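Local coordinates for protein ribonuclease J (PDB 5HAB) that probably degrades RNA exonucleolytically, as a metal-dependent hydrolase that combines a metallo-beta-lactamase fold with a beta-CASP domain, at residues 128-131 / 132-136; 299-302 / 303-307; 71-74 / 75-79; 114-117 / 118-121; 240-243 / 244-248. The protein carries 1 engineered substitution. One frame throughout, in Å; residues are numbered along the deposited sequence.

In the fold
Contacts 1 and 2 meet directly: helix 128-138 of the metallo-beta-lactamase part packs on helix 293-304 of the beta-CASP part, the centres of the two contacts about 11 Å apart. Contact 1 is largely buried, whereas contact 2 runs from a buried helix face into an exposed C-terminal turn. Contacts 3 and 4 form a second neighbouring pair, joined by Ser75 and Arg119; both are partly buried and include weak backbone bonds, with Met73-Glu77 packing in contact 3 and ring edges turned to carbonyls in contact 4. Contact 5, on the other side of the chain's centre from these two, begins helix 241-253 with a serine cap and faces a second subunit with apolar side chains. Contacts 1 and 5 share regular i to i+4 bonding.

Contact 1 (128-131 / 132-136); sequences PYTT and ALIKH
The carbonyl oxygen of Pro128 is approached by two groups: it accepts from Ala132, with 2.9 Å between Pro128 O and Ala132 N, and the hydroxyl of Thr131 also comes close to it. The hydroxyl approach is too short to be taken at face value and is doubtful in detail. A chi1 of 59° places OG1 between the backbone N and the carbonyl carbon of Thr131, on the side of Pro128 O. Three further i to i+4 bonds continue the pattern, the last from Lys135 N to Thr131 O with an N-H...O angle of 167°.

On the side facing helix 293-304 the Tyr129 ring meets Leu133. Leu133 CD1 reaches Tyr129 CE2 at 3.4 Å, while Leu133 CG stands 4.2 Å above the ring plane, shifted toward the rim, so the leucine covers one face obliquely. One residue further on, Thr130 CG2 and Ile134 CD1 lie side by side, 4.0 Å apart, pointing the same way.

The helix belongs to the beta-alpha-beta unit between strands 124-126 and 150-152. Thr131 and Ile134 face those strands, whereas Tyr129, Ala132 and Leu133 touch helix 293-304 of the beta-CASP part. Two buried hydroxyls have partners beyond the contact, Thr130 OG1 with Thr127 OG1 and Tyr129 OH with Tyr298 O, and the tyrosine, covered at one ring face by Leu133 and bonded at its OH, couples the two parts of the enzyme.

Contact 2 (299-302 / 303-307); sequences VGTA and YQLGY
Thr301 and Ala302 form the buried side of this helix end, with Leu305 at its exposed margin, where Leu305 CD1 comes within 3.1 Å of Thr301 O. The methyl CG2 of Thr301 lies alongside the same CD1 at 3.9 Å, both side chains pointing the same way. Ala302 adds a looser apolar touch to Tyr307, with 4.3 Å between their CB atoms. Thr301 and Ala302 rest on Ala132 and Tyr129 of helix 128-138.

The opposite character appears at Tyr303 and Gln304, both exposed. Gln304 runs extended beyond CG, and its CG passes 3.3 Å from Gly300 O, which also receives the Gln304 N-H at an N-H...O angle of 168°; the bond from Tyr303 N to that oxygen is weak.

Helix 293-304 ends in a Schellman motif. Gly306, with phi 78°, leaves the helical conformation, and its N bonds back to Tyr303 O. Tyr307 N donates to Ala302 O at 2.8 Å, an oxygen that also lies in the plane of the Tyr307 ring, at its edge. The reversal thus satisfies end-of-helix carbonyls with backbone N-H groups and folds Tyr307 back against the inner side, where its OH bonds weakly to Asp178.

Contact 3 (71-74 / 75-79); sequences DRMH and SLELI
Met73 and Glu77 touch through their side chains, which cross at about a right angle. Met73 CG lies 3.2 Å from Glu77 OE2, and the sulfur follows, with Met73 SD 3.3 Å from Glu77 OE1; the carboxylate thus spans the middle of the methionine chain. A bend about the CG-SD bond (chi3 -61°) carries the terminal methyl to Leu78, where Met73 CE and Leu78 CD2 are 3.7 Å apart.

The next shell is the backbone of the helix start. His74 occupies the N-cap position of helix 75-81, and its carbonyl receives two N-H groups of the first turn, from Leu78 and Glu77. Both bonds are weak: Leu78 N is 3.4 Å from His74 O though nearly straight, and Glu77 N arrives with a bent N-H...O angle of 131°. Glu77 reaches back to Met73 because its CG is anti to the backbone N (chi1 172°) and the chain is extended from there.

Further out, Ser75 OG is bonded to Arg119 NH1, which ties the helix start to the segment after helix 113-116; its approach to Lys115 O is very short and doubtful. Leu78 rests on Lys115 and Ile84. The nearest bound RNA atom is about 4 Å from the contact. With a carboxylate set across a thioether and both first-turn backbone bonds to His74 O weak, side-chain packing and the Ser75-Arg119 bond probably contribute to holding this helix start.

Contact 4 (114-117 / 118-121); sequences PKLA and HRYA
This is a local turn contact in which His118, Arg119 and Tyr120 fold back over the carbonyls of residues 114-117, in the segment that follows helix 113-116 on the way to strand 124-126. Its backbone bonds are of uneven quality. Arg119 N to Leu116 O is weak at 3.3 Å, whereas Tyr120 N reaches Ala117 O at 3.1 Å but from well above the carbonyl plane, 52° out of it. Ala117 O is also held by Asn148 ND2.

Two rings turn their edges to carbonyl oxygens. The His118 ring, swung between its backbone N and carbonyl carbon (chi1 64°), brings CD2 to 3.7 Å from Pro114 O, which lies in the ring plane at its edge. Tyr120 CD2 lies 3.3 Å from Leu116 O, again at a ring edge, and its hydroxyl is bonded to Asp87. Arg119 runs extended to NE, giving a guanidinium with His118 CE1 over one face, 3.9 Å above its centre, and Leu116 CD2 at its edge, 3.8 Å from Arg119 NH1.

Arg119 NH1 is hydrogen-bonded to Ser75 OG. Ring C-H edges turned to carbonyl oxygens probably supplement the two i to i+3 backbone bonds of the turn, one of them weak.

Contact 5 (240-243 / 244-248); sequences SELI and AHMML. With SO4 (sulfate ion), chain L.
A serine N-cap opens helix 241-253, whose first two turns carry Leu242 against His245 and Met246, and Ile243 against Met247. Ser240 OG accepts from Leu242 N at 2.9 Å, and the same hydroxyl is bonded to Asp200 and Thr202. Regular i to i+4 bonds follow; His245 N approaches Glu241 O in the carbonyl plane, at 2.9 Å.

Leu242 CG lies opposite the backbone N (chi1 -179°), and the side chains of Leu242 and His245 cross obliquely, Leu242 CD1 4.1 Å from His245 CD2. Met246 CG lies 3.1 Å from Leu242 O. His245 ND1 is hydrogen-bonded to Ser276; NE2 faces sulfate O4 at a very short, doubtful distance. The sulfate, probably from the crystallisation liquor, lies at the ring edge. Glu241 makes a salt bridge to Arg273, so the inner side of the helix is tied to helix 271-283 of the beta-CASP part.

Another side is apolar and meets a second subunit, where Ile243 packs on Met246 of the other copy, and Met246 and Met247 pack on Ile243 of that copy. Met247 also bends at chi3 toward Ile243 of its own chain, leaving Met247 CE 4.3 Å from that residue's CG2.

Contact 1 (128-131 / 132-136)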
loop_
_atom_site.group_PDB
_atom_site.type_symbol
_atom_site.label_atom_id
_atom_site.label_comp_id
_atom_site.label_asym_id
_atom_site.label_seq_id
_atom_site.Cartn_x
_atom_site.Cartn_y
_atom_site.Cartn_z
ATOM N N PRO B 128 -5.166 16.319 38.325
ATOM C CA PRO B 128 -5.876 15.459 39.282
ATOM C C PRO B 128 -6.095 14.027 38.801
ATOM O O PRO B 128 -5.719 13.090 39.511
ATOM C CB PRO B 128 -7.212 16.182 39.456
ATOM C CG PRO B 128 -6.846 17.622 39.331
ATOM C CD PRO B 128 -5.726 17.686 38.313
ATOM N N TYR B 129 -6.680 13.858 37.620
ATOM C CA TYR B 129 -6.920 12.520 37.092
ATOM C C TYR B 129 -5.604 11.774 36.874
ATOM O O TYR B 129 -5.444 10.614 37.285
ATOM C CB TYR B 129 -7.717 12.593 35.786
ATOM C CG TYR B 129 -8.115 11.236 35.247
ATOM C CD1 TYR B 129 -8.975 10.409 35.960
ATOM C CD2 TYR B 129 -7.632 10.782 34.028
ATOM C CE1 TYR B 129 -9.337 9.167 35.474
ATOM C CE2 TYR B 129 -7.995 9.543 33.532
ATOM C CZ TYR B 129 -8.845 8.739 34.260
ATOM O OH TYR B 129 -9.204 7.500 33.772
ATOM N N THR B 130 -4.659 12.460 36.236
ATOM C CA THR B 130 -3.334 11.904 35.998
ATOM C C THR B 130 -2.657 11.516 37.304
ATOM O O THR B 130 -2.094 10.423 37.416
ATOM C CB THR B 130 -2.424 12.896 35.261
ATOM O OG1 THR B 130 -3.114 13.440 34.131
ATOM C CG2 THR B 130 -1.155 12.203 34.802
ATOM N N THR B 131 -2.715 12.413 38.285
ATOM C CA THR B 131 -2.114 12.145 39.589
ATOM C C THR B 131 -2.728 10.903 40.205
ATOM O O THR B 131 -2.019 10.069 40.752
ATOM C CB THR B 131 -2.299 13.315 40.578
ATOM O OG1 THR B 131 -3.697 13.566 40.762
ATOM C CG2 THR B 131 -1.615 14.582 40.075
ATOM N N ALA B 132 -4.047 10.779 40.100
ATOM C CA ALA B 132 -4.734 9.606 40.623
ATOM C C ALA B 132 -4.224 8.331 39.955
ATOM O O ALA B 132 -3.972 7.336 40.631
ATOM C CB ALA B 132 -6.237 9.737 40.441
ATOM N N LEU B 133 -4.073 8.359 38.631
ATOM C CA LEU B 133 -3.613 7.166 37.915
ATOM C C LEU B 133 -2.173 6.802 38.272
ATOM O O LEU B 133 -1.827 5.617 38.391
ATOM C CB LEU B 133 -3.724 7.366 36.407
ATOM C CG LEU B 133 -5.144 7.478 35.859
ATOM C CD1 LEU B 133 -5.101 8.062 34.461
ATOM C CD2 LEU B 133 -5.841 6.131 35.883
ATOM N N ILE B 134 -1.337 7.825 38.427
ATOM C CA ILE B 134 0.046 7.613 38.825
ATOM C C ILE B 134 0.089 7.015 40.227
ATOM O O ILE B 134 0.817 6.056 40.467
ATOM C CB ILE B 134 0.875 8.906 38.749
ATOM C CG1 ILE B 134 0.996 9.387 37.301
ATOM C CG2 ILE B 134 2.264 8.666 39.316
ATOM C CD1 ILE B 134 1.674 10.740 37.180
ATOM N N LYS B 135 -0.691 7.566 41.155
ATOM C CA LYS B 135 -0.734 7.000 42.508
ATOM C C LYS B 135 -1.189 5.550 42.511
ATOM O O LYS B 135 -0.537 4.695 43.114
ATOM C CB LYS B 135 -1.650 7.805 43.439
ATOM C CG LYS B 135 -1.150 9.176 43.795
ATOM C CD LYS B 135 -2.087 9.848 44.777
ATOM C CE LYS B 135 -1.697 11.296 44.992
ATOM N NZ LYS B 135 -2.659 12.007 45.875
ATOM N N HIS B 136 -2.303 5.277 41.836
ATOM C CA HIS B 136 -2.834 3.920 41.786
ATOM C C HIS B 136 -1.819 2.969 41.167
ATOM O O HIS B 136 -1.781 1.791 41.509
ATOM C CB HIS B 136 -4.157 3.875 41.014
ATOM C CG HIS B 136 -5.285 4.560 41.721
ATOM N ND1 HIS B 136 -6.533 4.725 41.156
ATOM C CD2 HIS B 136 -5.347 5.137 42.945
ATOM C CE1 HIS B 136 -7.315 5.372 42.005
ATOM N NE2 HIS B 136 -6.618 5.633 43.097
#

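Contact 2 (299-302 / 303-307)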
loop_
_atom_site.group_PDB
_atom_site.type_symbol
_atom_site.label_atom_id
_atom_site.label_comp_id
_atom_site.label_asym_id
_atom_site.label_seq_id
_atom_site.Cartn_x
_atom_site.Cartn_y
_atom_site.Cartn_z
ATOM N N VAL B 299 -12.117 4.035 34.411
ATOM C CA VAL B 299 -13.457 4.606 34.418
ATOM C C VAL B 299 -13.897 4.839 35.858
ATOM O O VAL B 299 -14.462 5.888 36.176
ATOM C CB VAL B 299 -14.457 3.722 33.657
ATOM C CG1 VAL B 299 -15.808 4.403 33.577
ATOM C CG2 VAL B 299 -13.935 3.421 32.263
ATOM N N GLY B 300 -13.629 3.862 36.721
ATOM C CA GLY B 300 -13.891 4.011 38.142
ATOM C C GLY B 300 -13.244 5.260 38.710
ATOM O O GLY B 300 -13.920 6.092 39.325
ATOM N N THR B 301 -11.937 5.397 38.489
ATOM C CA THR B 301 -11.203 6.576 38.942
ATOM C C THR B 301 -11.815 7.865 38.396
ATOM O O THR B 301 -11.998 8.827 39.142
ATOM C CB THR B 301 -9.721 6.520 38.531
ATOM O OG1 THR B 301 -9.116 5.343 39.075
ATOM C CG2 THR B 301 -8.979 7.745 39.045
ATOM N N ALA B 302 -12.140 7.881 37.104
ATOM C CA ALA B 302 -12.721 9.074 36.489
ATOM C C ALA B 302 -14.052 9.441 37.143
ATOM O O ALA B 302 -14.399 10.618 37.267
ATOM C CB ALA B 302 -12.907 8.865 34.994
ATOM N N TYR B 303 -14.783 8.418 37.570
ATOM C CA TYR B 303 -16.080 8.604 38.207
ATOM C C TYR B 303 -15.920 9.175 39.616
ATOM O O TYR B 303 -16.576 10.156 39.975
ATOM C CB TYR B 303 -16.835 7.272 38.247
ATOM C CG TYR B 303 -18.117 7.291 39.045
ATOM C CD1 TYR B 303 -19.163 8.136 38.697
ATOM C CD2 TYR B 303 -18.289 6.450 40.137
ATOM C CE1 TYR B 303 -20.341 8.152 39.422
ATOM C CE2 TYR B 303 -19.462 6.458 40.867
ATOM C CZ TYR B 303 -20.484 7.310 40.505
ATOM O OH TYR B 303 -21.654 7.321 41.229
ATOM N N GLN B 304 -15.032 8.563 40.401
ATOM C CA GLN B 304 -14.762 9.003 41.769
ATOM C C GLN B 304 -14.339 10.472 41.848
ATOM O O GLN B 304 -14.718 11.181 42.779
ATOM C CB GLN B 304 -13.692 8.116 42.410
ATOM C CG GLN B 304 -14.098 6.653 42.526
ATOM C CD GLN B 304 -13.011 5.784 43.131
ATOM O OE1 GLN B 304 -12.271 6.217 44.015
ATOM N NE2 GLN B 304 -12.910 4.547 42.656
ATOM N N LEU B 305 -13.562 10.930 40.871
ATOM C CA LEU B 305 -13.062 12.304 40.885
ATOM C C LEU B 305 -14.024 13.248 40.179
ATOM O O LEU B 305 -13.750 14.442 40.045
ATOM C CB LEU B 305 -11.670 12.400 40.249
ATOM C CG LEU B 305 -10.441 11.903 41.024
ATOM C CD1 LEU B 305 -10.515 10.436 41.395
ATOM C CD2 LEU B 305 -9.180 12.177 40.219
ATOM N N GLY B 306 -15.156 12.710 39.738
ATOM C CA GLY B 306 -16.213 13.533 39.180
ATOM C C GLY B 306 -16.016 14.007 37.752
ATOM O O GLY B 306 -16.537 15.052 37.371
ATOM N N TYR B 307 -15.265 13.251 36.958
ATOM C CA TYR B 307 -15.073 13.614 35.555
ATOM C C TYR B 307 -16.215 13.094 34.678
ATOM O O TYR B 307 -16.588 13.733 33.696
ATOM C CB TYR B 307 -13.722 13.102 35.047
ATOM C CG TYR B 307 -12.556 13.932 35.536
ATOM C CD1 TYR B 307 -12.233 15.135 34.923
ATOM C CD2 TYR B 307 -11.778 13.514 36.608
ATOM C CE1 TYR B 307 -11.171 15.903 35.363
ATOM C CE2 TYR B 307 -10.709 14.277 37.057
ATOM C CZ TYR B 307 -10.412 15.470 36.429
ATOM O OH TYR B 307 -9.355 16.236 36.867
#

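Contact 3 (71-74 / 75-79)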
loop_
_atom_site.group_PDB
_atom_site.type_symbol
_atom_site.label_atom_id
_atom_site.label_comp_id
_atom_site.label_asym_id
_atom_site.label_seq_id
_atom_site.Cartn_x
_atom_site.Cartn_y
_atom_site.Cartn_z
ATOM N N ASP B 71 7.114 -6.784 34.821
ATOM C CA ASP B 71 7.016 -6.317 36.201
ATOM C C ASP B 71 8.093 -6.933 37.092
ATOM O O ASP B 71 8.351 -6.447 38.192
ATOM C CB ASP B 71 5.623 -6.602 36.767
ATOM C CG ASP B 71 4.514 -6.017 35.909
ATOM O OD1 ASP B 71 4.652 -4.858 35.464
ATOM O OD2 ASP B 71 3.502 -6.714 35.680
ATOM N N ARG B 72 8.721 -8.001 36.610
ATOM C CA ARG B 72 9.845 -8.611 37.313
ATOM C C ARG B 72 11.144 -7.992 36.816
ATOM O O ARG B 72 12.109 -7.865 37.571
ATOM C CB ARG B 72 9.869 -10.130 37.127
ATOM C CG ARG B 72 9.587 -10.941 38.385
ATOM C CD ARG B 72 9.671 -12.438 38.095
ATOM N NE ARG B 72 11.024 -12.858 37.730
ATOM C CZ ARG B 72 11.321 -14.018 37.152
ATOM N NH1 ARG B 72 10.360 -14.882 36.857
ATOM N NH2 ARG B 72 12.582 -14.312 36.861
ATOM N N MET B 73 11.164 -7.620 35.538
ATOM C CA MET B 73 12.345 -6.990 34.962
ATOM C C MET B 73 12.483 -5.599 35.549
ATOM O O MET B 73 11.497 -4.874 35.673
ATOM C CB MET B 73 12.251 -6.894 33.437
ATOM C CG MET B 73 12.216 -8.220 32.702
ATOM S SD MET B 73 11.917 -8.010 30.930
ATOM C CE MET B 73 10.319 -7.215 30.916
ATOM N N HIS B 74 13.700 -5.217 35.918
ATOM C CA HIS B 74 13.910 -3.855 36.378
ATOM C C HIS B 74 14.424 -2.973 35.244
ATOM O O HIS B 74 14.575 -3.423 34.104
ATOM C CB HIS B 74 14.844 -3.795 37.586
ATOM C CG HIS B 74 14.545 -2.642 38.497
ATOM N ND1 HIS B 74 15.299 -1.487 38.518
ATOM C CD2 HIS B 74 13.534 -2.446 39.378
ATOM C CE1 HIS B 74 14.781 -0.644 39.393
ATOM N NE2 HIS B 74 13.709 -1.200 39.927
ATOM N N SER B 75 14.664 -1.711 35.579
ATOM C CA SER B 75 14.897 -0.643 34.617
ATOM C C SER B 75 15.910 -0.930 33.512
ATOM O O SER B 75 15.634 -0.648 32.355
ATOM C CB SER B 75 15.343 0.610 35.370
ATOM O OG SER B 75 14.419 0.934 36.391
ATOM N N LEU B 76 17.060 -1.504 33.845
ATOM C CA LEU B 76 18.135 -1.595 32.855
ATOM C C LEU B 76 17.834 -2.604 31.757
ATOM O O LEU B 76 18.216 -2.400 30.604
ATOM C CB LEU B 76 19.470 -1.932 33.524
ATOM C CG LEU B 76 20.377 -0.733 33.835
ATOM C CD1 LEU B 76 19.618 0.420 34.492
ATOM C CD2 LEU B 76 21.563 -1.156 34.695
ATOM N N GLU B 77 17.128 -3.672 32.102
ATOM C CA GLU B 77 16.798 -4.694 31.122
ATOM C C GLU B 77 15.745 -4.133 30.173
ATOM O O GLU B 77 15.797 -4.344 28.958
ATOM C CB GLU B 77 16.297 -5.959 31.819
ATOM C CG GLU B 77 15.748 -7.028 30.895
ATOM C CD GLU B 77 15.343 -8.284 31.646
ATOM O OE1 GLU B 77 14.919 -9.261 30.993
ATOM O OE2 GLU B 77 15.442 -8.291 32.894
ATOM N N LEU B 78 14.813 -3.376 30.740
ATOM C CA LEU B 78 13.802 -2.693 29.957
ATOM C C LEU B 78 14.445 -1.658 29.039
ATOM O O LEU B 78 14.000 -1.466 27.918
ATOM C CB LEU B 78 12.777 -2.030 30.871
ATOM C CG LEU B 78 11.771 -2.949 31.562
ATOM C CD1 LEU B 78 11.008 -2.171 32.615
ATOM C CD2 LEU B 78 10.811 -3.549 30.548
ATOM N N ILE B 79 15.505 -1.007 29.505
ATOM C CA ILE B 79 16.205 -0.030 28.681
ATOM C C ILE B 79 16.907 -0.734 27.527
ATOM O O ILE B 79 16.873 -0.256 26.391
ATOM C CB ILE B 79 17.198 0.797 29.507
ATOM C CG1 ILE B 79 16.452 1.728 30.459
ATOM C CG2 ILE B 79 18.087 1.620 28.598
ATOM C CD1 ILE B 79 17.362 2.546 31.340
#

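Contact 4 (114-117 / 118-121)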
loop_
_atom_site.group_PDB
_atom_site.type_symbol
_atom_site.label_atom_id
_atom_site.label_comp_id
_atom_site.label_asym_id
_atom_site.label_seq_id
_atom_site.Cartn_x
_atom_site.Cartn_y
_atom_site.Cartn_z
ATOM N N PRO B 114 6.970 4.063 37.187
ATOM C CA PRO B 114 7.377 3.177 38.286
ATOM C C PRO B 114 8.770 2.581 38.142
ATOM O O PRO B 114 9.242 1.920 39.066
ATOM C CB PRO B 114 6.329 2.054 38.242
ATOM C CG PRO B 114 5.211 2.588 37.442
ATOM C CD PRO B 114 5.836 3.486 36.444
ATOM N N LYS B 115 9.416 2.790 37.003
ATOM C CA LYS B 115 10.705 2.161 36.768
ATOM C C LYS B 115 11.876 3.143 36.855
ATOM O O LYS B 115 12.997 2.748 37.176
ATOM C CB LYS B 115 10.701 1.469 35.403
ATOM C CG LYS B 115 10.168 0.042 35.447
ATOM C CD LYS B 115 10.651 -0.687 36.690
ATOM C CE LYS B 115 9.891 -1.982 36.911
ATOM N NZ LYS B 115 10.226 -3.002 35.884
ATOM N N LEU B 116 11.619 4.419 36.582
ATOM C CA LEU B 116 12.697 5.401 36.527
ATOM C C LEU B 116 12.493 6.583 37.482
ATOM O O LEU B 116 13.464 7.239 37.864
ATOM C CB LEU B 116 12.866 5.928 35.097
ATOM C CG LEU B 116 13.146 4.942 33.965
ATOM C CD1 LEU B 116 13.056 5.653 32.625
ATOM C CD2 LEU B 116 14.502 4.292 34.132
ATOM N N ALA B 117 11.246 6.877 37.846
ATOM C CA ALA B 117 10.976 8.086 38.625
ATOM C C ALA B 117 11.601 8.046 40.026
ATOM O O ALA B 117 12.000 9.082 40.563
ATOM C CB ALA B 117 9.486 8.322 38.734
ATOM N N HIS B 118 11.712 6.852 40.603
ATOM C CA HIS B 118 12.154 6.715 41.991
ATOM C C HIS B 118 13.639 7.022 42.175
ATOM O O HIS B 118 14.121 7.098 43.302
ATOM C CB HIS B 118 11.846 5.309 42.521
ATOM C CG HIS B 118 12.576 4.215 41.808
ATOM N ND1 HIS B 118 13.916 3.961 42.006
ATOM C CD2 HIS B 118 12.148 3.295 40.911
ATOM C CE1 HIS B 118 14.285 2.942 41.251
ATOM N NE2 HIS B 118 13.231 2.518 40.578
ATOM N N ARG B 119 14.365 7.168 41.071
ATOM C CA ARG B 119 15.789 7.485 41.133
ATOM C C ARG B 119 16.060 8.984 41.190
ATOM O O ARG B 119 17.193 9.406 41.411
ATOM C CB ARG B 119 16.524 6.873 39.942
ATOM C CG ARG B 119 16.738 5.387 40.090
ATOM C CD ARG B 119 17.653 4.838 39.019
ATOM N NE ARG B 119 17.647 3.383 39.058
ATOM C CZ ARG B 119 16.881 2.626 38.283
ATOM N NH1 ARG B 119 16.051 3.196 37.420
ATOM N NH2 ARG B 119 16.933 1.304 38.381
ATOM N N TYR B 120 15.023 9.788 40.985
ATOM C CA TYR B 120 15.180 11.237 41.014
ATOM C C TYR B 120 14.595 11.812 42.297
ATOM O O TYR B 120 13.530 11.391 42.750
ATOM C CB TYR B 120 14.525 11.881 39.787
ATOM C CG TYR B 120 15.137 11.433 38.482
ATOM C CD1 TYR B 120 16.255 12.072 37.958
ATOM C CD2 TYR B 120 14.613 10.352 37.786
ATOM C CE1 TYR B 120 16.823 11.656 36.768
ATOM C CE2 TYR B 120 15.176 9.927 36.599
ATOM C CZ TYR B 120 16.278 10.580 36.094
ATOM O OH TYR B 120 16.830 10.151 34.910
ATOM N N ALA B 121 15.311 12.768 42.882
ATOM C CA ALA B 121 14.855 13.452 44.085
ATOM C C ALA B 121 13.956 14.621 43.704
ATOM O O ALA B 121 14.320 15.789 43.862
ATOM C CB ALA B 121 16.040 13.926 44.911
#

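Contact 5 (240-243 / 244-248)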
loop_
_atom_site.group_PDB
_atom_site.type_symbol
_atom_site.label_atom_id
_atom_site.label_comp_id
_atom_site.label_asym_id
_atom_site.label_seq_id
_atom_site.Cartn_x
_atom_site.Cartn_y
_atom_site.Cartn_z
ATOM N N SER B 240 -13.091 16.308 15.033
ATOM C CA SER B 240 -13.473 16.401 16.433
ATOM C C SER B 240 -13.880 15.053 17.015
ATOM O O SER B 240 -14.243 14.128 16.291
ATOM C CB SER B 240 -14.615 17.400 16.610
ATOM O OG SER B 240 -15.197 17.273 17.897
ATOM N N GLU B 241 -13.779 14.947 18.334
ATOM C CA GLU B 241 -14.295 13.795 19.064
ATOM C C GLU B 241 -15.800 13.648 18.829
ATOM O O GLU B 241 -16.357 12.550 18.900
ATOM C CB GLU B 241 -14.000 13.951 20.560
ATOM C CG GLU B 241 -14.688 12.953 21.463
ATOM C CD GLU B 241 -14.245 11.533 21.205
ATOM O OE1 GLU B 241 -14.978 10.600 21.590
ATOM O OE2 GLU B 241 -13.154 11.340 20.630
ATOM N N LEU B 242 -16.446 14.770 18.535
ATOM C CA LEU B 242 -17.870 14.789 18.244
ATOM C C LEU B 242 -18.194 13.907 17.043
ATOM O O LEU B 242 -19.251 13.287 16.990
ATOM C CB LEU B 242 -18.346 16.221 18.005
ATOM C CG LEU B 242 -19.836 16.390 17.717
ATOM C CD1 LEU B 242 -20.666 15.769 18.831
ATOM C CD2 LEU B 242 -20.163 17.859 17.578
ATOM N N ILE B 243 -17.274 13.851 16.084
ATOM C CA ILE B 243 -17.433 13.001 14.910
ATOM C C ILE B 243 -17.512 11.531 15.316
ATOM O O ILE B 243 -18.359 10.783 14.817
ATOM C CB ILE B 243 -16.287 13.238 13.908
ATOM C CG1 ILE B 243 -16.286 14.698 13.443
ATOM C CG2 ILE B 243 -16.370 12.266 12.737
ATOM C CD1 ILE B 243 -17.621 15.174 12.884
ATOM N N ALA B 244 -16.628 11.119 16.224
ATOM C CA ALA B 244 -16.615 9.741 16.717
ATOM C C ALA B 244 -17.871 9.464 17.534
ATOM O O ALA B 244 -18.435 8.368 17.487
ATOM C CB ALA B 244 -15.365 9.478 17.555
ATOM N N HIS B 245 -18.298 10.470 18.285
ATOM C CA HIS B 245 -19.545 10.396 19.031
ATOM C C HIS B 245 -20.712 10.090 18.083
ATOM O O HIS B 245 -21.465 9.136 18.293
ATOM C CB HIS B 245 -19.777 11.707 19.790
ATOM C CG HIS B 245 -21.052 11.740 20.572
ATOM N ND1 HIS B 245 -21.166 11.201 21.835
ATOM C CD2 HIS B 245 -22.264 12.263 20.274
ATOM C CE1 HIS B 245 -22.397 11.383 22.279
ATOM N NE2 HIS B 245 -23.082 12.027 21.351
ATOM N N MET B 246 -20.826 10.886 17.024
ATOM C CA MET B 246 -21.888 10.743 16.032
ATOM C C MET B 246 -21.843 9.377 15.346
ATOM O O MET B 246 -22.862 8.689 15.250
ATOM C CB MET B 246 -21.780 11.853 14.979
ATOM C CG MET B 246 -21.959 13.286 15.485
ATOM S SD MET B 246 -23.667 13.835 15.639
ATOM C CE MET B 246 -24.115 13.208 17.254
ATOM N N MET B 247 -20.659 8.980 14.883
ATOM C CA MET B 247 -20.514 7.694 14.199
ATOM C C MET B 247 -20.869 6.516 15.104
ATOM O O MET B 247 -21.513 5.557 14.669
ATOM C CB MET B 247 -19.088 7.523 13.665
ATOM C CG MET B 247 -18.726 8.499 12.560
ATOM S SD MET B 247 -17.213 8.083 11.667
ATOM C CE MET B 247 -16.013 7.959 12.988
ATOM N N LEU B 248 -20.448 6.588 16.362
ATOM C CA LEU B 248 -20.724 5.516 17.308
ATOM C C LEU B 248 -22.226 5.458 17.609
ATOM O O LEU B 248 -22.820 4.376 17.693
ATOM C CB LEU B 248 -19.906 5.711 18.586
ATOM C CG LEU B 248 -19.723 4.513 19.516
ATOM C CD1 LEU B 248 -19.431 3.231 18.748
ATOM C CD2 LEU B 248 -18.598 4.813 20.479
HETATM S S SO4 L . -26.827 12.531 21.371
HETATM O O1 SO4 L . -27.792 11.987 20.417
HETATM O O2 SO4 L . -26.958 13.984 21.423
HETATM O O3 SO4 L . -27.073 11.967 22.697
HETATM O O4 SO4 L . -25.475 12.189 20.940
#